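Poly-beta-hydroxybuterate polymerase (PDB 5T6O) serves as the catalytic domain of a class I polyhydroxybutyrate synthase, probably acting as an acyltransferase in template-independent polyester polymerization. Local coordinates at residues K34-P39 / W354-A359; T147-F152 / W285-A290; P271-G276 / R300-A305; R321-N326 / I341-S346. The protein carries 1 engineered substitution. All coordinates share one frame; numbering follows the deposited sequence. Where two conformers were deposited one is given.

Interaction 1. Residues K34-P39 / W354-A359; sequences KVHARP and WLAGQA
R38 N donates to A359 O at 2.9 Å. Just past the end of helix 348-358, the A359 carbonyl takes up the amide with which the chain leaves strand 34-36. The R38 side chain makes a second link one residue earlier. Its CG lies anti to its own carbonyl carbon (chi1 -60°), and the chain then runs extended over the A359 carbonyl, so that NH1 reaches Q358 O at 3.0 Å. This bond is bent, 142° at the hydrogen, and NH1 approaches from above the carbonyl plane. Arginine suits the place because its long chain carries a donor past the A359 carbonyl while its own backbone N is already bonded there.

H36 packs against small residues. Its CB meets A359 CB at 3.5 Å, and NE2 lies 3.9 Å from A356 CB. These small methyls let the backbones lie close, the R38 and A359 CA atoms being 4.8 Å apart. H36 ND1 is hydrogen-bonded to G360 O, and the ring meets that of H70. Past the helix C-terminus a short turn leads to strand 362-364, which pairs antiparallel with strand 34-36, V35 with R363, beside the alpha/beta hydrolase core.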
# COMPACT_ATOMS: atom_id res chain seq x y z
N LYS A 34 -32.84 19.30 32.79
CA LYS A 34 -33.05 20.10 31.59
C LYS A 34 -32.38 19.45 30.38
O LYS A 34 -31.40 18.72 30.51
CB LYS A 34 -32.52 21.52 31.77
CG LYS A 34 -33.19 22.30 32.89
CD LYS A 34 -32.71 23.75 32.91
CE LYS A 34 -33.17 24.47 34.16
N VAL A 35 -32.93 19.76 29.20
CA VAL A 35 -32.41 19.27 27.93
C VAL A 35 -32.39 20.44 26.95
O VAL A 35 -33.12 21.42 27.10
CB VAL A 35 -33.26 18.12 27.32
CG1 VAL A 35 -33.15 16.86 28.16
CG2 VAL A 35 -34.72 18.55 27.15
N HIS A 36 -31.53 20.32 25.94
CA HIS A 36 -31.50 21.30 24.86
C HIS A 36 -32.82 21.31 24.11
O HIS A 36 -33.50 20.29 23.99
CB HIS A 36 -30.37 20.99 23.88
CG HIS A 36 -29.01 21.17 24.47
ND1 HIS A 36 -28.42 22.41 24.59
CD2 HIS A 36 -28.14 20.28 25.00
CE1 HIS A 36 -27.23 22.28 25.15
NE2 HIS A 36 -27.04 20.99 25.41
N ALA A 37 -33.18 22.49 23.60
CA ALA A 37 -34.44 22.64 22.89
C ALA A 37 -34.52 21.70 21.69
O ALA A 37 -35.58 21.13 21.41
CB ALA A 37 -34.63 24.10 22.45
N ARG A 38 -33.41 21.51 20.98
CA ARG A 38 -33.43 20.69 19.77
C ARG A 38 -32.98 19.27 20.09
O ARG A 38 -31.90 19.08 20.67
CB ARG A 38 -32.52 21.28 18.70
CG ARG A 38 -32.91 22.69 18.27
CD ARG A 38 -32.17 23.06 17.00
NE ARG A 38 -32.59 24.36 16.49
CZ ARG A 38 -31.84 25.45 16.53
NH1 ARG A 38 -30.63 25.40 17.05
NH2 ARG A 38 -32.31 26.60 16.04
N PRO A 39 -33.78 18.27 19.73
CA PRO A 39 -33.40 16.88 19.98
C PRO A 39 -32.43 16.38 18.92
O PRO A 39 -32.19 17.03 17.90
CB PRO A 39 -34.74 16.14 19.89
CG PRO A 39 -35.48 16.91 18.84
CD PRO A 39 -35.09 18.37 19.06
N TRP A 354 -19.52 20.30 20.40
CA TRP A 354 -19.98 20.80 19.11
C TRP A 354 -21.50 20.69 18.99
O TRP A 354 -22.17 21.64 18.58
CB TRP A 354 -19.28 20.04 17.98
CG TRP A 354 -19.74 20.37 16.56
CD1 TRP A 354 -19.18 21.28 15.70
CD2 TRP A 354 -20.83 19.76 15.85
NE1 TRP A 354 -19.87 21.29 14.50
CE2 TRP A 354 -20.88 20.37 14.57
CE3 TRP A 354 -21.76 18.78 16.17
CZ2 TRP A 354 -21.84 20.01 13.61
CZ3 TRP A 354 -22.71 18.42 15.21
CH2 TRP A 354 -22.75 19.04 13.95
N LEU A 355 -22.06 19.55 19.41
CA LEU A 355 -23.50 19.35 19.29
C LEU A 355 -24.27 20.31 20.19
O LEU A 355 -25.33 20.82 19.81
CB LEU A 355 -23.85 17.90 19.63
CG LEU A 355 -25.33 17.52 19.47
CD1 LEU A 355 -25.70 17.48 17.99
CD2 LEU A 355 -25.57 16.18 20.12
N ALA A 356 -23.75 20.58 21.39
CA ALA A 356 -24.42 21.54 22.26
C ALA A 356 -24.57 22.89 21.57
O ALA A 356 -25.61 23.54 21.68
CB ALA A 356 -23.65 21.68 23.58
N GLY A 357 -23.55 23.32 20.82
CA GLY A 357 -23.62 24.59 20.12
C GLY A 357 -24.66 24.63 19.02
O GLY A 357 -25.04 25.72 18.58
N GLN A 358 -25.11 23.47 18.56
CA GLN A 358 -26.16 23.40 17.55
C GLN A 358 -27.56 23.20 18.15
O GLN A 358 -28.54 23.25 17.41
CB GLN A 358 -25.88 22.25 16.57
CG GLN A 358 -24.42 22.08 16.16
CD GLN A 358 -23.93 23.21 15.28
OE1 GLN A 358 -24.72 23.98 14.75
NE2 GLN A 358 -22.61 23.32 15.14
N ALA A 359 -27.68 22.94 19.45
CA ALA A 359 -28.91 22.35 19.98
C ALA A 359 -29.82 23.35 20.69
O ALA A 359 -30.87 22.94 21.20
CB ALA A 359 -28.57 21.19 20.92

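Interaction 2. Residues T147-F152 / W285-A290; sequences TTLLDF and WTAAYA. With SO4 (sulfate ion), chain B.
The apolar contacts are few and carried by methyl groups: L149 CD2 rests 3.5 Å from A287 CB, and D151 CB lies 3.8 Å from A290 CB. L149 does not aim its CB at the helix; its branch end bends over to A287. Alanines at 287, 288 and 290 keep this side of 285-290 slim, so the irregular chain 147-152 can lie close along it.

No direct hydrogen bond joins the two segments; waters do that work. One water accepts from D151 N and donates to A287 O at 2.7 Å. Another donates both to D151 OD2 at 2.7 Å and to A290 O. A third sits 2.7 Å from T148 O and farther from A288 O. With CG anti to the backbone N (chi1 -176°), D151 turns its carboxylate toward A290, where OD2 takes the water; OD1 accepts from N248 ND2 and A153 N.

W285 NE1 also donates a hydrogen bond to sulfate O4 (3.1 Å) in the indole plane; the ion, probably from the crystallisation liquor, also binds R278. The arrangement is that of an alpha/beta hydrolase fold, where the loop after strand 140-146 meets helix 285-289 of the beta-alpha-beta unit formed with strands 272-277 and 299-304.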
# COMPACT_ATOMS: atom_id res chain seq x y z
N THR A 147 -18.46 7.73 10.69
CA THR A 147 -17.97 6.58 9.92
C THR A 147 -18.84 6.33 8.69
O THR A 147 -19.32 5.22 8.45
CB THR A 147 -17.91 5.35 10.84
OG1 THR A 147 -17.24 5.73 12.04
CG2 THR A 147 -17.13 4.21 10.22
N THR A 148 -19.06 7.38 7.91
CA THR A 148 -20.02 7.35 6.81
C THR A 148 -19.31 7.43 5.47
O THR A 148 -18.44 8.28 5.27
CB THR A 148 -21.00 8.52 6.95
OG1 THR A 148 -21.76 8.35 8.14
CG2 THR A 148 -21.92 8.64 5.72
N LEU A 149 -19.68 6.55 4.54
CA LEU A 149 -19.23 6.66 3.16
C LEU A 149 -20.22 7.50 2.37
O LEU A 149 -21.42 7.19 2.34
CB LEU A 149 -19.07 5.28 2.53
CG LEU A 149 -17.92 4.44 3.07
CD1 LEU A 149 -18.01 2.99 2.54
CD2 LEU A 149 -16.58 5.08 2.72
N LEU A 150 -19.73 8.58 1.77
CA LEU A 150 -20.43 9.29 0.72
C LEU A 150 -19.70 9.18 -0.61
O LEU A 150 -20.32 8.91 -1.66
CB LEU A 150 -20.61 10.77 1.09
CG LEU A 150 -21.40 11.07 2.37
CD1 LEU A 150 -21.48 12.58 2.60
CD2 LEU A 150 -22.80 10.43 2.33
N ASP A 151 -18.38 9.37 -0.59
CA ASP A 151 -17.50 9.09 -1.72
C ASP A 151 -16.92 7.70 -1.51
O ASP A 151 -16.19 7.47 -0.54
CB ASP A 151 -16.40 10.15 -1.83
CG ASP A 151 -15.51 9.98 -3.05
OD1 ASP A 151 -15.49 8.89 -3.68
OD2 ASP A 151 -14.81 10.96 -3.37
N PHE A 152 -17.26 6.76 -2.40
CA PHE A 152 -16.88 5.37 -2.23
C PHE A 152 -15.63 5.01 -3.03
O PHE A 152 -15.33 3.82 -3.21
CB PHE A 152 -18.06 4.46 -2.62
CG PHE A 152 -19.23 4.50 -1.64
CD1 PHE A 152 -20.02 5.65 -1.53
CD2 PHE A 152 -19.55 3.40 -0.86
CE1 PHE A 152 -21.09 5.70 -0.64
CE2 PHE A 152 -20.63 3.44 0.04
CZ PHE A 152 -21.39 4.58 0.15
N TRP A 285 -10.55 5.86 6.78
CA TRP A 285 -10.71 7.22 7.30
C TRP A 285 -10.53 8.25 6.20
O TRP A 285 -11.19 9.29 6.22
CB TRP A 285 -9.77 7.48 8.49
CG TRP A 285 -8.34 7.91 8.16
CD1 TRP A 285 -7.25 7.11 8.10
CD2 TRP A 285 -7.88 9.25 7.91
NE1 TRP A 285 -6.13 7.85 7.81
CE2 TRP A 285 -6.49 9.17 7.68
CE3 TRP A 285 -8.50 10.50 7.86
CZ2 TRP A 285 -5.71 10.29 7.40
CZ3 TRP A 285 -7.72 11.62 7.58
CH2 TRP A 285 -6.34 11.51 7.36
N THR A 286 -9.70 7.94 5.21
CA THR A 286 -9.52 8.86 4.08
C THR A 286 -10.79 8.95 3.25
O THR A 286 -11.06 10.00 2.64
CB THR A 286 -8.35 8.39 3.22
OG1 THR A 286 -8.55 7.02 2.86
CG2 THR A 286 -7.05 8.48 4.00
N ALA A 287 -11.58 7.87 3.21
CA ALA A 287 -12.84 7.88 2.48
C ALA A 287 -13.88 8.72 3.21
O ALA A 287 -14.60 9.50 2.58
CB ALA A 287 -13.35 6.45 2.28
N ALA A 288 -13.96 8.59 4.54
CA ALA A 288 -14.78 9.51 5.31
C ALA A 288 -14.35 10.95 5.09
O ALA A 288 -15.18 11.84 4.91
CB ALA A 288 -14.72 9.16 6.80
N TYR A 289 -13.03 11.19 5.08
CA TYR A 289 -12.53 12.55 4.91
C TYR A 289 -12.96 13.14 3.58
O TYR A 289 -13.17 14.36 3.47
CB TYR A 289 -11.01 12.58 5.02
CG TYR A 289 -10.44 13.98 4.98
CD1 TYR A 289 -10.42 14.77 6.13
CD2 TYR A 289 -9.93 14.52 3.81
CE1 TYR A 289 -9.92 16.05 6.10
CE2 TYR A 289 -9.42 15.82 3.77
CZ TYR A 289 -9.42 16.57 4.93
OH TYR A 289 -8.92 17.85 4.94
N ALA A 290 -13.08 12.30 2.55
CA ALA A 290 -13.51 12.76 1.24
C ALA A 290 -14.88 13.44 1.27
O ALA A 290 -15.20 14.20 0.35
CB ALA A 290 -13.52 11.59 0.25
S SO4 B . -2.38 6.42 7.79
O1 SO4 B . -1.45 7.41 8.31
O2 SO4 B . -1.62 5.36 7.13
O3 SO4 B . -3.15 5.83 8.89
O4 SO4 B . -3.28 7.06 6.83
O HOH W 1 -18.21 10.93 5.75
O HOH W 2 -17.18 10.01 1.91
O HOH W 3 -14.84 13.54 -2.47

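Interaction 3. Residues P271-G276 / R300-A305; sequences PTYIYG and RFVLGA
Y273, I274, Y275 and G276 pair in parallel with R300, F301, V302 and L303, and five backbone hydrogen bonds join the strands. They run from R300 N to T272 O at one end to G304 N to G276 O, 2.8 Å, at the other. The strand directions differ by 20°, the modest twist of a parallel sheet.

Packing is tightest where I274, Y275 and G276 face F301, V302 and G304. On the face with I274 and F301, I274 CG2 touches F301 CD1 at 3.6 Å, the two side chains crossing at about a right angle. Their bulk suits the layer between sheet and helix 285-289, where the F301 ring also meets Y289 edge-to-face. On the other face, Y273 holds its ring anti to the backbone N (chi1 -170°), and this carries OH to V302 CG2, 3.3 Å away. Y275 OH comes equally near G304 CA, an approach that suits a residue without a side chain; the hydroxyl itself is hydrogen-bonded to S277.

The R300 end is the more solvent-facing side: R300 is partly exposed, although its chain is well covered by Y273. It runs extended alongside that residue, with CD 3.8 Å from the ring's CE2. Its guanidinium reaches beyond the strand pair to salt bridges with D350 and D327, while Y273 OH bonds D350 as well, so one aspartate holds both side chains.

Strand 140-146 flanks 272-277 and strand 322-325 flanks 299-304. Helix 285-289 covers the face with I274 and F301, whereas W351 and W354 of helix 348-358 meet Y273 on the reverse.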
# COMPACT_ATOMS: atom_id res chain seq x y z
N PRO A 271 -24.32 22.96 9.23
CA PRO A 271 -23.10 22.58 9.95
C PRO A 271 -23.02 21.06 10.12
O PRO A 271 -23.99 20.41 10.49
CB PRO A 271 -23.26 23.29 11.30
CG PRO A 271 -24.07 24.49 10.97
CD PRO A 271 -25.05 24.03 9.93
N THR A 272 -21.85 20.50 9.81
CA THR A 272 -21.71 19.05 9.72
C THR A 272 -20.44 18.59 10.41
O THR A 272 -19.35 19.10 10.11
CB THR A 272 -21.70 18.59 8.26
OG1 THR A 272 -22.92 19.01 7.62
CG2 THR A 272 -21.57 17.06 8.18
N TYR A 273 -20.58 17.62 11.32
CA TYR A 273 -19.47 17.00 12.04
C TYR A 273 -19.19 15.65 11.39
O TYR A 273 -20.08 14.80 11.32
CB TYR A 273 -19.83 16.82 13.51
CG TYR A 273 -18.71 16.41 14.46
CD1 TYR A 273 -18.34 15.06 14.62
CD2 TYR A 273 -18.10 17.35 15.27
CE1 TYR A 273 -17.34 14.69 15.53
CE2 TYR A 273 -17.11 16.99 16.18
CZ TYR A 273 -16.75 15.66 16.31
OH TYR A 273 -15.77 15.33 17.22
N ILE A 274 -17.96 15.45 10.93
CA ILE A 274 -17.57 14.29 10.14
C ILE A 274 -16.51 13.53 10.91
O ILE A 274 -15.45 14.09 11.22
CB ILE A 274 -17.05 14.68 8.74
CG1 ILE A 274 -18.07 15.58 8.03
CG2 ILE A 274 -16.79 13.41 7.92
CD1 ILE A 274 -17.49 16.37 6.84
N TYR A 275 -16.79 12.26 11.22
CA TYR A 275 -15.92 11.47 12.07
C TYR A 275 -15.45 10.22 11.32
O TYR A 275 -16.23 9.57 10.62
CB TYR A 275 -16.63 11.04 13.40
CG TYR A 275 -15.78 10.02 14.10
CD1 TYR A 275 -14.73 10.42 14.92
CD2 TYR A 275 -15.95 8.66 13.87
CE1 TYR A 275 -13.89 9.49 15.51
CE2 TYR A 275 -15.12 7.73 14.46
CZ TYR A 275 -14.09 8.16 15.26
OH TYR A 275 -13.25 7.23 15.81
N GLY A 276 -14.19 9.86 11.50
CA GLY A 276 -13.70 8.57 11.04
C GLY A 276 -12.67 8.03 12.01
O GLY A 276 -12.14 8.75 12.85
N ARG A 300 -16.52 20.16 10.29
CA ARG A 300 -15.47 19.77 11.23
C ARG A 300 -15.14 18.31 10.96
O ARG A 300 -16.06 17.49 10.81
CB ARG A 300 -15.94 19.95 12.68
CG ARG A 300 -14.91 19.51 13.73
CD ARG A 300 -15.24 20.13 15.09
NE ARG A 300 -14.24 19.82 16.11
CZ ARG A 300 -13.07 20.44 16.23
NH1 ARG A 300 -12.73 21.41 15.38
NH2 ARG A 300 -12.23 20.09 17.20
N PHE A 301 -13.86 17.99 10.84
CA PHE A 301 -13.44 16.60 10.69
C PHE A 301 -12.61 16.19 11.89
O PHE A 301 -11.69 16.91 12.29
CB PHE A 301 -12.65 16.35 9.41
CG PHE A 301 -12.36 14.89 9.18
CD1 PHE A 301 -13.28 14.09 8.52
CD2 PHE A 301 -11.20 14.31 9.67
CE1 PHE A 301 -13.04 12.74 8.34
CE2 PHE A 301 -10.94 12.96 9.48
CZ PHE A 301 -11.87 12.18 8.82
N VAL A 302 -12.92 15.03 12.46
CA VAL A 302 -12.22 14.52 13.64
C VAL A 302 -11.90 13.06 13.40
O VAL A 302 -12.75 12.29 12.94
CB VAL A 302 -13.05 14.72 14.92
CG1 VAL A 302 -12.38 14.04 16.11
CG2 VAL A 302 -13.26 16.21 15.19
N LEU A 303 -10.65 12.68 13.68
CA LEU A 303 -10.14 11.33 13.47
C LEU A 303 -9.92 10.68 14.83
O LEU A 303 -9.15 11.19 15.64
CB LEU A 303 -8.82 11.39 12.70
CG LEU A 303 -8.15 10.09 12.28
CD1 LEU A 303 -9.07 9.31 11.38
CD2 LEU A 303 -6.83 10.42 11.57
N GLY A 304 -10.60 9.55 15.07
CA GLY A 304 -10.36 8.78 16.27
C GLY A 304 -9.33 7.69 16.01
O GLY A 304 -9.21 7.19 14.91
N ALA A 305 -8.59 7.32 17.05
CA ALA A 305 -7.68 6.20 16.91
C ALA A 305 -8.45 4.88 16.87
O ALA A 305 -9.61 4.80 17.30
CB ALA A 305 -6.66 6.18 18.06

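Interaction 4. Residues R321-N326 / I341-S346; sequences RSHWTN and IEHHGS
H323 sets its imidazole between its own backbone N and carbonyl carbon (chi1 64°), which brings ND1 to G345 O at 2.9 Å. T325 places OG1 likewise (chi1 63°), within 2.7 Å of H343 NE2; either of these two could be the donor. The extended chain of E342 lies alongside the indole of W324.

G345 O sits in the plane of the H323 ring, although ND1 stands above the carbonyl plane. H343 CB covers one face of that ring in a CH-pi contact, 4.0 Å from its centroid. Histidine suits position 323 because its ring offers a flat face to H343 CB and a polar edge to G345 O. E342 CB similarly lies over the W324 five-membered ring, and beyond it OE2 accepts from S322 OG at 2.7 Å through its anti lone pair. OE1 serves the assembly instead: it meets R321 of the third subunit in an intersubunit salt bridge, and R321 of this chain pairs in the same way with E342 of that subunit.

The backbones pair antiparallel, with H323 and H343 as one hydrogen-bonded pair; H343 N reaches H323 O at 2.7 Å. At the end of the pairing G345, with a positive phi, turns the chain while its N bonds R321 O.

Strand 341-344 is the edge of the main sheet within this chain, and V167 and Q168 of the second subunit pack on it. Inward, strand 322-325 bonds to 299-304, W324 packs on helix 333-339, and S346 OG, hydrogen-bonded to N314 O, also caps W348 N where helix 348-358 begins.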
# COMPACT_ATOMS: atom_id res chain seq x y z
N ARG A 321 -7.25 5.58 24.45
CA ARG A 321 -6.96 5.93 23.06
C ARG A 321 -6.70 7.42 22.89
O ARG A 321 -6.24 8.08 23.83
CB ARG A 321 -8.09 5.47 22.13
CG ARG A 321 -8.55 4.01 22.40
CD ARG A 321 -9.34 3.42 21.26
NE ARG A 321 -9.68 2.02 21.53
CZ ARG A 321 -8.84 1.01 21.38
NH1 ARG A 321 -7.61 1.21 20.94
NH2 ARG A 321 -9.24 -0.22 21.68
N SER A 322 -6.96 7.95 21.70
CA SER A 322 -6.67 9.34 21.38
C SER A 322 -7.50 9.73 20.15
O SER A 322 -8.23 8.91 19.59
CB SER A 322 -5.17 9.53 21.13
OG SER A 322 -4.72 8.73 20.05
N HIS A 323 -7.38 11.00 19.75
CA HIS A 323 -8.05 11.49 18.55
C HIS A 323 -7.31 12.72 18.05
O HIS A 323 -6.60 13.39 18.80
CB HIS A 323 -9.53 11.80 18.81
CG HIS A 323 -9.74 12.91 19.79
ND1 HIS A 323 -9.63 12.74 21.16
CD2 HIS A 323 -10.06 14.22 19.61
CE1 HIS A 323 -9.87 13.89 21.77
NE2 HIS A 323 -10.13 14.80 20.85
N TRP A 324 -7.47 13.01 16.76
CA TRP A 324 -6.79 14.15 16.12
C TRP A 324 -7.80 15.22 15.70
O TRP A 324 -8.89 14.90 15.23
CB TRP A 324 -6.02 13.71 14.87
CG TRP A 324 -4.80 12.87 15.10
CD1 TRP A 324 -3.49 13.28 15.10
CD2 TRP A 324 -4.78 11.45 15.31
NE1 TRP A 324 -2.66 12.21 15.32
CE2 TRP A 324 -3.42 11.08 15.45
CE3 TRP A 324 -5.77 10.47 15.41
CZ2 TRP A 324 -3.04 9.76 15.69
CZ3 TRP A 324 -5.39 9.16 15.63
CH2 TRP A 324 -4.03 8.81 15.78
N THR A 325 -7.40 16.49 15.81
CA THR A 325 -8.19 17.59 15.29
C THR A 325 -7.32 18.48 14.41
O THR A 325 -6.10 18.57 14.59
CB THR A 325 -8.82 18.46 16.41
OG1 THR A 325 -7.79 19.07 17.19
CG2 THR A 325 -9.74 17.62 17.32
N ASN A 326 -7.97 19.13 13.45
CA ASN A 326 -7.33 20.14 12.61
C ASN A 326 -8.44 20.96 11.97
O ASN A 326 -9.29 20.40 11.27
CB ASN A 326 -6.43 19.49 11.55
CG ASN A 326 -5.67 20.51 10.69
OD1 ASN A 326 -5.82 21.72 10.84
ND2 ASN A 326 -4.82 20.00 9.79
N ILE A 341 -3.36 17.86 15.39
CA ILE A 341 -2.85 17.69 16.75
C ILE A 341 -3.52 16.47 17.36
O ILE A 341 -4.74 16.29 17.25
CB ILE A 341 -3.13 18.93 17.62
CG1 ILE A 341 -2.79 20.21 16.86
CG2 ILE A 341 -2.33 18.86 18.91
CD1 ILE A 341 -1.32 20.37 16.58
N GLU A 342 -2.72 15.62 18.01
CA GLU A 342 -3.27 14.45 18.70
C GLU A 342 -3.61 14.80 20.14
O GLU A 342 -2.80 15.38 20.87
CB GLU A 342 -2.26 13.30 18.66
CG GLU A 342 -2.87 11.98 19.08
CD GLU A 342 -1.89 10.82 19.02
OE1 GLU A 342 -0.72 11.02 18.63
OE2 GLU A 342 -2.32 9.69 19.35
N HIS A 343 -4.82 14.44 20.57
CA HIS A 343 -5.28 14.69 21.93
C HIS A 343 -5.53 13.37 22.64
O HIS A 343 -5.96 12.39 22.03
CB HIS A 343 -6.57 15.51 21.94
CG HIS A 343 -6.52 16.74 21.10
ND1 HIS A 343 -5.94 17.91 21.54
CD2 HIS A 343 -6.96 16.99 19.85
CE1 HIS A 343 -6.02 18.83 20.59
NE2 HIS A 343 -6.64 18.29 19.55
N HIS A 344 -5.29 13.36 23.95
CA HIS A 344 -5.50 12.13 24.70
C HIS A 344 -6.99 11.82 24.82
O HIS A 344 -7.83 12.71 24.94
CB HIS A 344 -4.86 12.25 26.08
CG HIS A 344 -4.98 11.00 26.90
ND1 HIS A 344 -4.31 9.83 26.57
CD2 HIS A 344 -5.69 10.72 28.02
CE1 HIS A 344 -4.60 8.90 27.46
NE2 HIS A 344 -5.43 9.41 28.35
N GLY A 345 -7.32 10.53 24.73
CA GLY A 345 -8.63 10.04 25.10
C GLY A 345 -9.68 10.19 24.01
O GLY A 345 -9.40 10.38 22.82
N SER A 346 -10.92 10.12 24.46
CA SER A 346 -12.07 10.00 23.57
C SER A 346 -12.35 11.29 22.82
O SER A 346 -12.15 12.39 23.33
CB SER A 346 -13.31 9.62 24.39
OG SER A 346 -14.48 9.69 23.58

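In the fold
Starting from the N terminus, residues 34-39 wait until 354-359 to close the outermost loop, interaction 1, and the other three contacts are nested inside it. Interaction 2 opens at 147-152 and closes at 285-290. Interaction 3 opens at 271-276, before that closure, and closes at 300-305, so the two cross: in the chain, helix 285-289 of interaction 2 comes between the two strands of interaction 3, and T147 N probably bonds Y275 O. Interaction 4, from 321-326 to 341-346, follows both in series and extends the sheet, with W324 N probably bonded to L303 O. Helix 348-358 then leads back to interaction 1, Q358 packing on P271 on the way.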